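Local coordinates for DUF1116 domain-containing protein (PDB 3CLQ) that is of unknown function but is probably related to the AllG subunit of oxamate carbamoyltransferase, at residues 115-127 against 235-247. Sequence-based numbering, arbitrary orientation.
Sequences VHIIKNETYGNTA and PTWMGAAKCALDA
Cys243 sits where helix 234-247 meets a β-hairpin: its CB packs against Ile118 CG2 and Ala127 CB, while SG, anti to the backbone N (chi1 176°), reaches Asn120 CB at 3.5 Å. One turn earlier, Gly239 lets the hairpin come close, Ile118 CD1 lying 3.6 Å from Gly239 CA over bare backbone; Ala127 CB rests beside Lys242 CG. Toward the start of the helix, His116 NE2 and Thr236 OG1 share a hydrogen bond of 3.0 Å, the side chains crossing at about a right angle. Near the last turn Asn125 ND2 donates almost straight (170°) to a lone pair of Cys243 O, 3.2 Å away, and that O lies in the amide plane of Asn125. Beyond it Ala247 CB packs against Asn120, Asn125 and Tyr123. Asn120 positions Asn125: its ND2 donates to Asn125 OD1 (3.1 Å) and to Ser24 OG, while its OD1 accepts from Thr122 N, an Asx turn, and from Lys25 N. His116 ND1 is hydrogen-bonded to Thr129 O, on the hairpin's second strand. The axes of strand 115-120 and helix 235-247 cross at -33°. Ala247 N turns to Ala244 O, and Cys243 O takes the Asn125 N-H, consistent with polar bonds fixing how the apolar strip lies.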
# COMPACT_ATOMS: atom_id res chain seq x y z
N VAL B 115 -3.71 24.41 5.69
CA VAL B 115 -4.73 23.48 5.19
C VAL B 115 -4.40 22.97 3.78
O VAL B 115 -3.73 23.67 3.04
CB VAL B 115 -6.16 24.12 5.19
CG1 VAL B 115 -6.68 24.27 6.60
CG2 VAL B 115 -6.16 25.47 4.46
N HIS B 116 -4.85 21.75 3.44
CA HIS B 116 -4.84 21.24 2.05
C HIS B 116 -5.78 22.09 1.22
O HIS B 116 -6.88 22.39 1.66
CB HIS B 116 -5.42 19.82 1.93
CG HIS B 116 -4.74 18.80 2.77
ND1 HIS B 116 -4.71 18.86 4.15
CD2 HIS B 116 -4.13 17.64 2.44
CE1 HIS B 116 -4.07 17.80 4.62
NE2 HIS B 116 -3.71 17.04 3.60
N ILE B 117 -5.40 22.45 0.01
CA ILE B 117 -6.36 23.08 -0.87
C ILE B 117 -6.69 22.08 -1.96
O ILE B 117 -5.82 21.76 -2.78
CB ILE B 117 -5.81 24.32 -1.51
CG1 ILE B 117 -5.10 25.18 -0.47
CG2 ILE B 117 -6.93 25.09 -2.15
CD1 ILE B 117 -3.94 25.96 -1.05
N ILE B 118 -7.94 21.62 -1.98
CA ILE B 118 -8.37 20.54 -2.84
C ILE B 118 -9.47 21.06 -3.75
O ILE B 118 -10.45 21.60 -3.27
CB ILE B 118 -8.92 19.36 -1.99
CG1 ILE B 118 -7.81 18.71 -1.18
CG2 ILE B 118 -9.56 18.30 -2.86
CD1 ILE B 118 -8.35 17.81 -0.11
N LYS B 119 -9.33 20.90 -5.05
CA LYS B 119 -10.23 21.56 -5.97
C LYS B 119 -10.86 20.52 -6.84
O LYS B 119 -10.19 19.61 -7.28
CB LYS B 119 -9.44 22.55 -6.83
CG LYS B 119 -10.27 23.52 -7.64
CD LYS B 119 -9.35 24.58 -8.26
CE LYS B 119 -9.54 24.73 -9.79
NZ LYS B 119 -9.01 23.53 -10.54
N ASN B 120 -12.17 20.62 -7.07
CA ASN B 120 -12.84 19.65 -7.91
C ASN B 120 -12.57 19.87 -9.41
O ASN B 120 -13.03 20.85 -10.00
CB ASN B 120 -14.33 19.69 -7.65
CG ASN B 120 -15.04 18.44 -8.13
OD1 ASN B 120 -14.56 17.74 -9.03
ND2 ASN B 120 -16.19 18.15 -7.52
N GLU B 121 -11.85 18.93 -10.04
CA GLU B 121 -11.51 19.06 -11.46
C GLU B 121 -12.76 19.02 -12.34
O GLU B 121 -12.77 19.57 -13.45
CB GLU B 121 -10.53 17.98 -11.90
CG GLU B 121 -9.96 18.16 -13.31
CD GLU B 121 -9.09 16.98 -13.79
OE1 GLU B 121 -9.62 15.99 -14.35
OE2 GLU B 121 -7.85 17.04 -13.62
N THR B 122 -13.82 18.38 -11.87
CA THR B 122 -15.01 18.25 -12.69
C THR B 122 -15.95 19.44 -12.49
O THR B 122 -16.47 19.99 -13.46
CB THR B 122 -15.74 16.94 -12.39
OG1 THR B 122 -14.82 15.85 -12.47
CG2 THR B 122 -16.87 16.69 -13.39
N TYR B 123 -16.14 19.83 -11.23
CA TYR B 123 -17.25 20.71 -10.86
C TYR B 123 -16.75 22.05 -10.30
O TYR B 123 -17.52 22.99 -10.06
CB TYR B 123 -18.23 19.98 -9.91
CG TYR B 123 -18.96 18.86 -10.63
CD1 TYR B 123 -19.83 19.17 -11.69
CD2 TYR B 123 -18.77 17.50 -10.31
CE1 TYR B 123 -20.49 18.19 -12.41
CE2 TYR B 123 -19.44 16.48 -11.03
CZ TYR B 123 -20.31 16.85 -12.10
OH TYR B 123 -21.02 15.95 -12.88
N GLY B 124 -15.45 22.10 -10.08
CA GLY B 124 -14.78 23.34 -9.78
C GLY B 124 -14.97 23.93 -8.40
O GLY B 124 -14.67 25.11 -8.19
N ASN B 125 -15.48 23.14 -7.47
CA ASN B 125 -15.60 23.62 -6.10
C ASN B 125 -14.38 23.20 -5.29
O ASN B 125 -13.70 22.23 -5.63
CB ASN B 125 -16.88 23.13 -5.45
CG ASN B 125 -16.90 21.63 -5.26
OD1 ASN B 125 -17.03 20.88 -6.23
ND2 ASN B 125 -16.77 21.17 -4.00
N THR B 126 -14.10 23.94 -4.23
CA THR B 126 -12.92 23.68 -3.41
C THR B 126 -13.30 23.22 -1.99
O THR B 126 -14.27 23.70 -1.42
CB THR B 126 -12.05 24.96 -3.28
OG1 THR B 126 -11.73 25.47 -4.58
CG2 THR B 126 -10.78 24.67 -2.54
N ALA B 127 -12.52 22.31 -1.43
CA ALA B 127 -12.65 21.99 -0.01
C ALA B 127 -11.32 22.19 0.68
O ALA B 127 -10.30 22.35 0.00
CB ALA B 127 -13.13 20.60 0.18
N PRO B 235 -6.52 13.19 6.91
CA PRO B 235 -7.21 14.41 6.52
C PRO B 235 -7.41 14.54 5.02
O PRO B 235 -8.47 14.99 4.56
CB PRO B 235 -6.29 15.51 7.06
CG PRO B 235 -5.72 14.89 8.29
CD PRO B 235 -5.41 13.47 7.83
N THR B 236 -6.40 14.11 4.26
CA THR B 236 -6.45 14.24 2.82
C THR B 236 -7.69 13.56 2.26
O THR B 236 -8.37 14.10 1.39
CB THR B 236 -5.17 13.67 2.20
OG1 THR B 236 -4.03 14.11 2.96
CG2 THR B 236 -5.00 14.13 0.75
N TRP B 237 -8.03 12.39 2.76
CA TRP B 237 -9.19 11.71 2.21
C TRP B 237 -10.51 12.38 2.64
O TRP B 237 -11.47 12.41 1.88
CB TRP B 237 -9.16 10.23 2.56
CG TRP B 237 -7.80 9.61 2.29
CD1 TRP B 237 -7.04 8.84 3.16
CD2 TRP B 237 -7.02 9.72 1.09
NE1 TRP B 237 -5.85 8.47 2.57
CE2 TRP B 237 -5.81 8.99 1.30
CE3 TRP B 237 -7.23 10.34 -0.15
CZ2 TRP B 237 -4.82 8.86 0.30
CZ3 TRP B 237 -6.25 10.24 -1.12
CH2 TRP B 237 -5.05 9.50 -0.89
N MSE B 238 -10.53 12.94 3.83
CA MSE B 238 -11.71 13.65 4.29
C MSE B 238 -11.98 14.78 3.33
O MSE B 238 -13.13 15.02 2.92
CB MSE B 238 -11.52 14.19 5.72
CG MSE B 238 -11.49 13.07 6.76
SE MSE B 238 -10.90 13.58 8.56
CE MSE B 238 -10.55 11.77 9.28
N GLY B 239 -10.90 15.44 2.95
CA GLY B 239 -10.98 16.61 2.10
C GLY B 239 -11.44 16.23 0.71
O GLY B 239 -12.24 16.96 0.10
N ALA B 240 -10.94 15.09 0.24
CA ALA B 240 -11.36 14.52 -1.01
C ALA B 240 -12.86 14.29 -0.98
O ALA B 240 -13.58 14.80 -1.84
CB ALA B 240 -10.67 13.21 -1.23
N ALA B 241 -13.31 13.53 0.01
CA ALA B 241 -14.74 13.22 0.15
C ALA B 241 -15.61 14.49 0.26
O ALA B 241 -16.68 14.59 -0.35
CB ALA B 241 -14.98 12.29 1.33
N LYS B 242 -15.13 15.46 1.04
CA LYS B 242 -15.86 16.69 1.23
C LYS B 242 -16.03 17.39 -0.11
O LYS B 242 -17.10 17.93 -0.44
CB LYS B 242 -15.12 17.60 2.19
CG LYS B 242 -15.66 19.01 2.22
CD LYS B 242 -17.12 19.07 2.64
CE LYS B 242 -17.44 20.42 3.23
NZ LYS B 242 -18.94 20.65 3.28
N CYS B 243 -14.95 17.37 -0.88
CA CYS B 243 -14.95 17.97 -2.20
C CYS B 243 -15.95 17.29 -3.14
O CYS B 243 -16.72 17.97 -3.80
CB CYS B 243 -13.54 17.93 -2.77
SG CYS B 243 -13.40 18.55 -4.46
N ALA B 244 -15.96 15.96 -3.19
CA ALA B 244 -16.96 15.24 -3.98
C ALA B 244 -18.39 15.43 -3.46
O ALA B 244 -19.28 15.87 -4.19
CB ALA B 244 -16.62 13.77 -4.02
N LEU B 245 -18.62 15.11 -2.19
CA LEU B 245 -19.92 15.31 -1.57
C LEU B 245 -20.56 16.70 -1.80
O LEU B 245 -21.72 16.80 -2.22
CB LEU B 245 -19.85 15.00 -0.09
CG LEU B 245 -20.23 13.58 0.34
CD1 LEU B 245 -20.87 12.84 -0.81
CD2 LEU B 245 -19.06 12.81 0.89
N ASP B 246 -19.82 17.78 -1.56
CA ASP B 246 -20.36 19.13 -1.79
C ASP B 246 -20.88 19.36 -3.20
O ASP B 246 -21.76 20.21 -3.42
CB ASP B 246 -19.32 20.19 -1.49
CG ASP B 246 -19.08 20.37 -0.02
OD1 ASP B 246 -19.69 19.63 0.79
OD2 ASP B 246 -18.28 21.27 0.31
N ALA B 247 -20.33 18.63 -4.17
CA ALA B 247 -20.77 18.82 -5.55
C ALA B 247 -22.08 18.09 -5.78
O ALA B 247 -22.78 18.37 -6.75
CB ALA B 247 -19.73 18.37 -6.53